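Local coordinates for protein kcn28 (Kitasatospora, PDB 6J31) that adopts the two-domain GT-B fold, with a Rossmann-like parallel sheet in each half, and binds (2e,2'e)-3,3'-(1,2-phenylene)di(prop-2-enoic acid), at residues 286-289 and 290-293; 276-279 and 280-283; 351-354 and 355-359; 332-336 and 337-341. All coordinates share one frame; numbering follows the deposited sequence.

Interaction 1. Residues 286-289 and 290-293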
loop_
_atom_site.group_PDB
_atom_site.type_symbol
_atom_site.label_atom_id
_atom_site.label_comp_id
_atom_site.label_asym_id
_atom_site.label_seq_id
_atom_site.Cartn_x
_atom_site.Cartn_y
_atom_site.Cartn_z
ATOM N N TRP A 286 -14.150 10.188 8.293
ATOM C CA TRP A 286 -12.901 9.506 8.571
ATOM C C TRP A 286 -12.983 9.018 10.009
ATOM O O TRP A 286 -13.599 9.667 10.859
ATOM C CB TRP A 286 -11.699 10.438 8.335
ATOM C CG TRP A 286 -10.360 9.891 8.750
ATOM C CD1 TRP A 286 -9.436 9.291 7.940
ATOM C CD2 TRP A 286 -9.778 9.928 10.062
ATOM N NE1 TRP A 286 -8.326 8.937 8.669
ATOM C CE2 TRP A 286 -8.509 9.316 9.973
ATOM C CE3 TRP A 286 -10.210 10.409 11.302
ATOM C CZ2 TRP A 286 -7.669 9.174 11.075
ATOM C CZ3 TRP A 286 -9.374 10.266 12.396
ATOM C CH2 TRP A 286 -8.118 9.654 12.275
ATOM N N VAL A 287 -12.395 7.856 10.270
ATOM C CA VAL A 287 -12.413 7.284 11.615
ATOM C C VAL A 287 -10.990 6.909 11.997
ATOM O O VAL A 287 -10.124 6.723 11.127
ATOM C CB VAL A 287 -13.335 6.044 11.705
ATOM C CG1 VAL A 287 -14.666 6.294 11.033
ATOM C CG2 VAL A 287 -12.650 4.833 11.097
ATOM N N PRO A 288 -10.712 6.795 13.294
ATOM C CA PRO A 288 -9.432 6.209 13.706
ATOM C C PRO A 288 -9.476 4.712 13.473
ATOM O O PRO A 288 -9.933 3.959 14.337
ATOM C CB PRO A 288 -9.342 6.556 15.197
ATOM C CG PRO A 288 -10.767 6.699 15.631
ATOM C CD PRO A 288 -11.519 7.242 14.445
ATOM N N GLN A 289 -9.003 4.277 12.303
ATOM C CA GLN A 289 -9.267 2.913 11.853
ATOM C C GLN A 289 -8.740 1.881 12.841
ATOM O O GLN A 289 -9.457 0.951 13.223
ATOM C CB GLN A 289 -8.665 2.689 10.468
ATOM C CG GLN A 289 -9.065 1.361 9.864
ATOM C CD GLN A 289 -8.952 1.345 8.358
ATOM O OE1 GLN A 289 -9.751 1.967 7.658
ATOM N NE2 GLN A 289 -7.963 0.625 7.848
ATOM N N LEU A 290 -7.491 2.039 13.282
ATOM C CA LEU A 290 -6.916 1.076 14.215
ATOM C C LEU A 290 -7.679 1.046 15.534
ATOM O O LEU A 290 -7.768 -0.006 16.176
ATOM C CB LEU A 290 -5.444 1.399 14.446
ATOM C CG LEU A 290 -4.519 0.921 13.325
ATOM C CD1 LEU A 290 -3.071 1.267 13.641
ATOM C CD2 LEU A 290 -4.687 -0.573 13.085
ATOM N N ALA A 291 -8.221 2.188 15.960
ATOM C CA ALA A 291 -9.016 2.228 17.184
ATOM C C ALA A 291 -10.330 1.474 17.010
ATOM O O ALA A 291 -10.747 0.721 17.898
ATOM C CB ALA A 291 -9.272 3.674 17.602
ATOM N N VAL A 292 -11.017 1.693 15.887
ATOM C CA VAL A 292 -12.272 0.989 15.640
ATOM C C VAL A 292 -12.026 -0.505 15.470
ATOM O O VAL A 292 -12.793 -1.334 15.976
ATOM C CB VAL A 292 -12.989 1.588 14.416
ATOM C CG1 VAL A 292 -14.253 0.801 14.096
ATOM C CG2 VAL A 292 -13.322 3.045 14.665
ATOM N N LEU A 293 -10.958 -0.876 14.757
ATOM C CA LEU A 293 -10.644 -2.291 14.574
ATOM C C LEU A 293 -10.336 -2.976 15.896
ATOM O O LEU A 293 -10.539 -4.188 16.027
ATOM C CB LEU A 293 -9.471 -2.454 13.608
ATOM C CG LEU A 293 -9.759 -2.051 12.160
ATOM C CD1 LEU A 293 -8.531 -2.260 11.283
ATOM C CD2 LEU A 293 -10.969 -2.805 11.612
#
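The carbonyl oxygen Q289 O accepts the amide hydrogen of L293, with L293 N 2.8 Å away and the N-H pointing almost straight at it. The preceding carbonyl does the same one residue earlier: V292 N reaches P288 O at 3.0 Å. These two bonds make the opening turn of helix 289-294, and P288 occupies its N-cap position. The turn is also covered by carbon. CG of L293 lies only 3.2 Å from Q289 O, so this carbonyl is flanked by the leucine methine as well as held by the amide. On another side of the turn the pyrrolidine ring of P288 meets the methyl of A291, CB to CB at 3.8 Å, and that methyl also rests against P288 O. Q289 and L293 run side by side in the same direction. With CG swung opposite the backbone N (chi1 -172°) and the chain stretched out beyond it, Q289 lays its CG 3.9 Å from L293 CD1 and carries its amide past the leucine, where OE1 makes a weak hydrogen bond to S234 OG. V287 and V292 meet at about a right angle through their CG2 methyls, 4.0 Å apart, which brings the loop before the cap against the first turn. V287 touches V262 of strand 259-264, while V292 and L293 pack on L232 of strand 229-234. L290 and L293 lean on E310 of helix 305-314, so the new helix packs both on that helix and on the parallel sheet.

Interaction 2. Residues 276-279 and 280-283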
loop_
_atom_site.group_PDB
_atom_site.type_symbol
_atom_site.label_atom_id
_atom_site.label_comp_id
_atom_site.label_asym_id
_atom_site.label_seq_id
_atom_site.Cartn_x
_atom_site.Cartn_y
_atom_site.Cartn_z
ATOM N N GLU A 276 -31.371 10.900 10.443
ATOM C CA GLU A 276 -30.456 11.015 11.577
ATOM C C GLU A 276 -29.840 9.633 11.721
ATOM O O GLU A 276 -29.018 9.393 12.611
ATOM C CB GLU A 276 -31.116 11.472 12.879
ATOM C CG GLU A 276 -30.260 12.468 13.660
ATOM C CD GLU A 276 -31.028 13.715 14.061
ATOM O OE1 GLU A 276 -31.431 14.486 13.164
ATOM O OE2 GLU A 276 -31.240 13.916 15.275
ATOM N N LEU A 277 -30.310 8.711 10.858
ATOM C CA LEU A 277 -29.865 7.334 10.681
ATOM C C LEU A 277 -30.527 6.428 11.710
ATOM O O LEU A 277 -31.009 6.910 12.742
ATOM C CB LEU A 277 -28.341 7.263 10.768
ATOM C CG LEU A 277 -27.672 7.810 9.508
ATOM C CD1 LEU A 277 -26.269 8.236 9.854
ATOM C CD2 LEU A 277 -27.676 6.807 8.364
ATOM N N PRO A 278 -30.603 5.123 11.457
ATOM C CA PRO A 278 -31.043 4.218 12.506
ATOM C C PRO A 278 -30.146 4.356 13.714
ATOM O O PRO A 278 -28.960 4.716 13.592
ATOM C CB PRO A 278 -30.901 2.833 11.859
ATOM C CG PRO A 278 -30.995 3.092 10.403
ATOM C CD PRO A 278 -30.298 4.402 10.209
ATOM N N PRO A 279 -30.659 4.074 14.910
ATOM C CA PRO A 279 -29.763 4.058 16.076
ATOM C C PRO A 279 -28.618 3.079 15.937
ATOM O O PRO A 279 -27.647 3.178 16.692
ATOM C CB PRO A 279 -30.681 3.637 17.221
ATOM C CG PRO A 279 -31.766 2.850 16.546
ATOM C CD PRO A 279 -31.997 3.556 15.238
ATOM N N ASN A 280 -28.693 2.129 15.014
ATOM C CA ASN A 280 -27.579 1.212 14.834
ATOM C C ASN A 280 -26.352 1.888 14.220
ATOM O O ASN A 280 -25.217 1.571 14.584
ATOM C CB ASN A 280 -28.024 0.026 13.979
ATOM C CG ASN A 280 -28.028 -1.221 14.774
ATOM O OD1 ASN A 280 -27.958 -1.148 15.998
ATOM N ND2 ASN A 280 -28.083 -2.372 14.115
ATOM N N VAL A 281 -26.545 2.823 13.290
ATOM C CA VAL A 281 -25.469 3.300 12.428
ATOM C C VAL A 281 -24.912 4.618 12.953
ATOM O O VAL A 281 -25.665 5.495 13.393
ATOM C CB VAL A 281 -25.978 3.451 10.982
ATOM C CG1 VAL A 281 -24.835 3.856 10.040
ATOM C CG2 VAL A 281 -26.637 2.167 10.549
ATOM N N GLU A 282 -23.584 4.743 12.947
ATOM C CA GLU A 282 -22.921 6.018 13.182
ATOM C C GLU A 282 -22.008 6.222 11.987
ATOM O O GLU A 282 -21.298 5.296 11.578
ATOM C CB GLU A 282 -22.153 6.060 14.522
ATOM C CG GLU A 282 -20.744 5.503 14.508
ATOM C CD GLU A 282 -20.105 5.498 15.881
ATOM O OE1 GLU A 282 -20.769 5.090 16.857
ATOM O OE2 GLU A 282 -18.940 5.927 15.992
ATOM N N VAL A 283 -22.087 7.400 11.379
ATOM C CA VAL A 283 -21.411 7.679 10.120
ATOM C C VAL A 283 -20.322 8.712 10.356
ATOM O O VAL A 283 -20.496 9.643 11.151
ATOM C CB VAL A 283 -22.424 8.137 9.052
ATOM C CG1 VAL A 283 -21.719 8.616 7.820
ATOM C CG2 VAL A 283 -23.321 6.971 8.679
#
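A type I beta turn from P278 to V281 leads the chain into strand 281-284, the outermost strand at one side of the six-stranded parallel sheet. It is closed by V281 N, which donates to P278 O at 3.1 Å with an N-H...O angle of 152°. The donor stands above the carbonyl plane, well off the lone-pair directions. P279 and N280 fill the two corner positions, and the ring of P279 restrains phi at the first of them. Alongside the bond, CD of the P278 ring looks across the turn at V281 CG2, 4.3 Å away, a loose apolar approach. A further carbon contact lies away from the corner. L277 CG stands opposite its own carbonyl carbon (chi1 -75°), which directs the two methyls toward V281 and V283. CD1 is modelled closer to V283 CG2 than usual packing allows, so the exact spacing is doubtful; the two side chains meet at about a right angle. The other branch, L277 CD2, lies 4.4 Å from V281 CG1, so the leucine spans both valines. The corner amide of N280 is turned elsewhere: its ND2 donates to F253 O. V281 and V283 go on to pack on L261 and L263 of strand 259-264. Proline at the second position of a type I turn, as here with P279, is a familiar arrangement, and this turn serves as the entry to an edge strand of a Rossmann-like sheet.

Interaction 3. Residues 351-354 and 355-359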
loop_
_atom_site.group_PDB
_atom_site.type_symbol
_atom_site.label_atom_id
_atom_site.label_comp_id
_atom_site.label_asym_id
_atom_site.label_seq_id
_atom_site.Cartn_x
_atom_site.Cartn_y
_atom_site.Cartn_z
ATOM N N ASP A 351 -29.169 -9.578 1.937
ATOM C CA ASP A 351 -28.952 -10.852 2.620
ATOM C C ASP A 351 -27.563 -11.410 2.342
ATOM O O ASP A 351 -26.935 -11.984 3.237
ATOM C CB ASP A 351 -30.033 -11.874 2.265
ATOM C CG ASP A 351 -31.187 -11.858 3.254
ATOM O OD1 ASP A 351 -31.126 -11.070 4.224
ATOM O OD2 ASP A 351 -32.138 -12.652 3.080
ATOM N N ARG A 352 -27.071 -11.277 1.108
ATOM C CA ARG A 352 -25.734 -11.776 0.799
ATOM C C ARG A 352 -24.679 -11.069 1.644
ATOM O O ARG A 352 -23.798 -11.714 2.225
ATOM C CB ARG A 352 -25.426 -11.566 -0.683
ATOM C CG ARG A 352 -25.893 -12.630 -1.651
ATOM C CD ARG A 352 -25.499 -12.167 -3.049
ATOM N NE ARG A 352 -24.060 -11.957 -3.202
ATOM C CZ ARG A 352 -23.511 -11.313 -4.229
ATOM N NH1 ARG A 352 -22.193 -11.149 -4.286
ATOM N NH2 ARG A 352 -24.272 -10.836 -5.206
ATOM N N LEU A 353 -24.745 -9.736 1.713
ATOM C CA LEU A 353 -23.792 -8.998 2.536
ATOM C C LEU A 353 -23.952 -9.356 4.008
ATOM O O LEU A 353 -22.961 -9.495 4.732
ATOM C CB LEU A 353 -23.957 -7.487 2.315
ATOM C CG LEU A 353 -23.089 -6.431 3.035
ATOM C CD1 LEU A 353 -23.413 -6.230 4.520
ATOM C CD2 LEU A 353 -21.609 -6.740 2.851
ATOM N N ARG A 354 -25.195 -9.506 4.470
ATOM C CA ARG A 354 -25.432 -9.835 5.873
ATOM C C ARG A 354 -24.920 -11.227 6.216
ATOM O O ARG A 354 -24.388 -11.444 7.311
ATOM C CB ARG A 354 -26.918 -9.705 6.203
ATOM C CG ARG A 354 -27.240 -9.917 7.675
ATOM C CD ARG A 354 -28.708 -10.226 7.878
ATOM N NE ARG A 354 -29.114 -11.409 7.132
ATOM C CZ ARG A 354 -29.125 -12.639 7.630
ATOM N NH1 ARG A 354 -29.508 -13.655 6.870
ATOM N NH2 ARG A 354 -28.758 -12.854 8.887
ATOM N N ALA A 355 -25.083 -12.186 5.300
ATOM C CA ALA A 355 -24.642 -13.552 5.568
ATOM C C ALA A 355 -23.139 -13.603 5.806
ATOM O O ALA A 355 -22.669 -14.243 6.754
ATOM C CB ALA A 355 -25.036 -14.467 4.408
ATOM N N ALA A 356 -22.369 -12.930 4.951
ATOM C CA ALA A 356 -20.924 -12.882 5.141
ATOM C C ALA A 356 -20.565 -12.246 6.477
ATOM O O ALA A 356 -19.666 -12.722 7.177
ATOM C CB ALA A 356 -20.269 -12.121 3.991
ATOM N N VAL A 357 -21.265 -11.173 6.852
ATOM C CA VAL A 357 -20.944 -10.468 8.091
ATOM C C VAL A 357 -21.205 -11.355 9.304
ATOM O O VAL A 357 -20.343 -11.511 10.176
ATOM C CB VAL A 357 -21.733 -9.148 8.170
ATOM C CG1 VAL A 357 -21.726 -8.603 9.586
ATOM C CG2 VAL A 357 -21.156 -8.138 7.198
ATOM N N VAL A 358 -22.402 -11.943 9.385
ATOM C CA VAL A 358 -22.769 -12.690 10.586
ATOM C C VAL A 358 -21.996 -14.005 10.673
ATOM O O VAL A 358 -21.582 -14.426 11.760
ATOM C CB VAL A 358 -24.296 -12.902 10.645
ATOM C CG1 VAL A 358 -24.788 -13.760 9.482
ATOM C CG2 VAL A 358 -24.697 -13.509 11.981
ATOM N N GLU A 359 -21.804 -14.683 9.539
ATOM C CA GLU A 359 -21.090 -15.957 9.543
ATOM C C GLU A 359 -19.618 -15.762 9.887
ATOM O O GLU A 359 -19.054 -16.512 10.691
ATOM C CB GLU A 359 -21.248 -16.644 8.189
ATOM C CG GLU A 359 -22.542 -17.425 8.051
ATOM C CD GLU A 359 -23.038 -17.479 6.619
ATOM O OE1 GLU A 359 -22.196 -17.449 5.695
ATOM O OE2 GLU A 359 -24.270 -17.552 6.420
#
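The guanidinium of R354 has the backbone N of A355 over one face, while V358 CG1 approaches it obliquely, 4.1 Å from NH2. Its position follows from the side-chain path. The chain leaves with CG opposite the backbone N and then folds at chi3 (58°), which turns the charged end back over the helix and lets NE form a long salt bridge, 3.6 Å, with D351 OD1. R354 and V358, four residues apart, point the same way and lie side by side. V358 CG1 sits between its own N and carbonyl carbon (chi1 64°), and this places the methyl 3.2 Å from R354 O. That oxygen therefore has carbon beside it as well as its helical partner, V358 N, at 2.9 Å. One turn earlier A355 N donates to D351 O at 2.8 Å, whereas the bond from A356 N to R352 O is weak. On the buried side L353 CD1 meets V357 CG2 at 4.0 Å, the two side chains slanting across each other, and the same valine methyl touches L353 O. The helix thus has an apolar side and a charged side. L353 and V357 fit against V252 and F253 of helix 243-253, and L353 also covers I343 and V348 in the loop before its own helix. Through A356, helix 350-362 packs beside R341 of strand 340-342, at the edge of the sheet.

Interaction 4. Residues 332-336 and 337-341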
loop_
_atom_site.group_PDB
_atom_site.type_symbol
_atom_site.label_atom_id
_atom_site.label_comp_id
_atom_site.label_asym_id
_atom_site.label_seq_id
_atom_site.Cartn_x
_atom_site.Cartn_y
_atom_site.Cartn_z
ATOM N N GLU A 332 -8.055 -12.404 -3.114
ATOM C CA GLU A 332 -7.824 -13.838 -3.238
ATOM C C GLU A 332 -6.981 -14.365 -2.084
ATOM O O GLU A 332 -7.276 -15.427 -1.524
ATOM C CB GLU A 332 -7.138 -14.142 -4.571
ATOM C CG GLU A 332 -8.053 -14.111 -5.780
ATOM C CD GLU A 332 -9.363 -14.824 -5.527
ATOM O OE1 GLU A 332 -9.324 -15.988 -5.072
ATOM O OE2 GLU A 332 -10.431 -14.227 -5.786
ATOM N N SER A 333 -5.952 -13.611 -1.689
ATOM C CA SER A 333 -5.054 -14.062 -0.629
ATOM C C SER A 333 -5.794 -14.253 0.687
ATOM O O SER A 333 -5.697 -15.316 1.310
ATOM C CB SER A 333 -3.900 -13.073 -0.467
ATOM O OG SER A 333 -3.194 -12.933 -1.689
ATOM N N VAL A 334 -6.531 -13.232 1.137
ATOM C CA VAL A 334 -7.207 -13.332 2.427
ATOM C C VAL A 334 -8.320 -14.372 2.389
ATOM O O VAL A 334 -8.586 -15.041 3.396
ATOM C CB VAL A 334 -7.732 -11.956 2.877
ATOM C CG1 VAL A 334 -6.576 -11.069 3.295
ATOM C CG2 VAL A 334 -8.555 -11.295 1.768
ATOM N N VAL A 335 -8.991 -14.527 1.248
ATOM C CA VAL A 335 -9.968 -15.603 1.116
ATOM C C VAL A 335 -9.269 -16.956 1.162
ATOM O O VAL A 335 -9.730 -17.888 1.834
ATOM C CB VAL A 335 -10.785 -15.423 -0.177
ATOM C CG1 VAL A 335 -11.485 -16.723 -0.559
ATOM C CG2 VAL A 335 -11.784 -14.297 -0.011
ATOM N N GLY A 336 -8.136 -17.077 0.464
ATOM C CA GLY A 336 -7.371 -18.312 0.499
ATOM C C GLY A 336 -6.861 -18.660 1.882
ATOM O O GLY A 336 -6.619 -19.832 2.179
ATOM N N LEU A 337 -6.660 -17.649 2.733
ATOM C CA LEU A 337 -6.267 -17.867 4.118
ATOM C C LEU A 337 -7.440 -18.281 4.998
ATOM O O LEU A 337 -7.224 -18.642 6.160
ATOM C CB LEU A 337 -5.621 -16.597 4.686
ATOM C CG LEU A 337 -4.325 -16.126 4.018
ATOM C CD1 LEU A 337 -3.925 -14.756 4.524
ATOM C CD2 LEU A 337 -3.190 -17.126 4.221
ATOM N N GLY A 338 -8.662 -18.256 4.469
ATOM C CA GLY A 338 -9.827 -18.655 5.237
ATOM C C GLY A 338 -10.246 -17.667 6.302
ATOM O O GLY A 338 -10.772 -18.078 7.342
ATOM N N ILE A 339 -10.016 -16.373 6.080
ATOM C CA ILE A 339 -10.358 -15.352 7.063
ATOM C C ILE A 339 -11.180 -14.245 6.417
ATOM O O ILE A 339 -11.337 -13.164 6.994
ATOM C CB ILE A 339 -9.097 -14.762 7.720
ATOM C CG1 ILE A 339 -8.174 -14.183 6.653
ATOM C CG2 ILE A 339 -8.372 -15.804 8.562
ATOM C CD1 ILE A 339 -7.460 -12.947 7.101
ATOM N N ALA A 340 -11.702 -14.488 5.216
ATOM C CA ALA A 340 -12.349 -13.414 4.480
ATOM C C ALA A 340 -13.393 -13.974 3.525
ATOM O O ALA A 340 -13.388 -15.159 3.187
ATOM C CB ALA A 340 -11.323 -12.574 3.710
ATOM N N ARG A 341 -14.290 -13.090 3.091
ATOM C CA ARG A 341 -15.290 -13.387 2.077
ATOM C C ARG A 341 -15.208 -12.292 1.023
ATOM O O ARG A 341 -15.053 -11.114 1.361
ATOM C CB ARG A 341 -16.700 -13.412 2.683
ATOM C CG ARG A 341 -17.051 -14.642 3.523
ATOM C CD ARG A 341 -18.120 -15.527 2.906
ATOM N NE ARG A 341 -18.804 -16.325 3.925
ATOM C CZ ARG A 341 -18.235 -17.260 4.682
ATOM N NH1 ARG A 341 -16.944 -17.542 4.554
ATOM N NH2 ARG A 341 -18.965 -17.911 5.578
#
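V334 and A340 form the apolar centre: V334 CG2, set between its own N and carbonyl carbon (chi1 of V334 -72°), lies 3.6 Å from A340 CB, so the last turn of helix 327-336 rests directly on the start of strand 340-342. V335 CG2 reaches the same methyl from a neighbouring position on the helix at 4.1 Å. V334 uses its other branch, CG1, against I339 CD1 at 4.3 Å, an apolar pair spanning the Schellman motif. I339 also packs on L370 and L373 of helix 364-378. Further out, L337 CG settles 3.1 Å from S333 O, beside the bond that this oxygen accepts from L337 N at 2.9 Å. The motif itself is made by two nested backbone bonds. G338 N donates to V335 O at 2.9 Å, from above the carbonyl plane, and outside it I339 N reaches V334 O in a weak bond of 3.3 Å. G338 turns the chain with a positive phi of 73°, and its carbonyl accepts from R369 NE. Backbone amides thus take up the carbonyls of S333, V334 and V335 while V334, I339 and A340 form a buried apolar side to the corner, which implies a compact helix-to-strand junction within the beta-alpha-beta unit.

All four contacts are short-range and belong to the same half of the molecule. Interactions 1, 3 and 4 are partly buried; only interaction 2 is a surface contact. The 286-289/290-293 and 332-336/337-341 contacts mark opposite events, a helix beginning and a helix ending. Interaction 2, a turn without charged pairing across it, leads into one outermost strand of the sheet, while interaction 4 opens the other; their centres are about 30 Å apart. Interaction 3 lies within a single helix. Interactions 3 and 4 touch through a salt bridge, E359 OE1 to R341 NH2 at 3.3 Å. Interaction 2 precedes interaction 1, strand 281-284 running into the loop before helix 289-294.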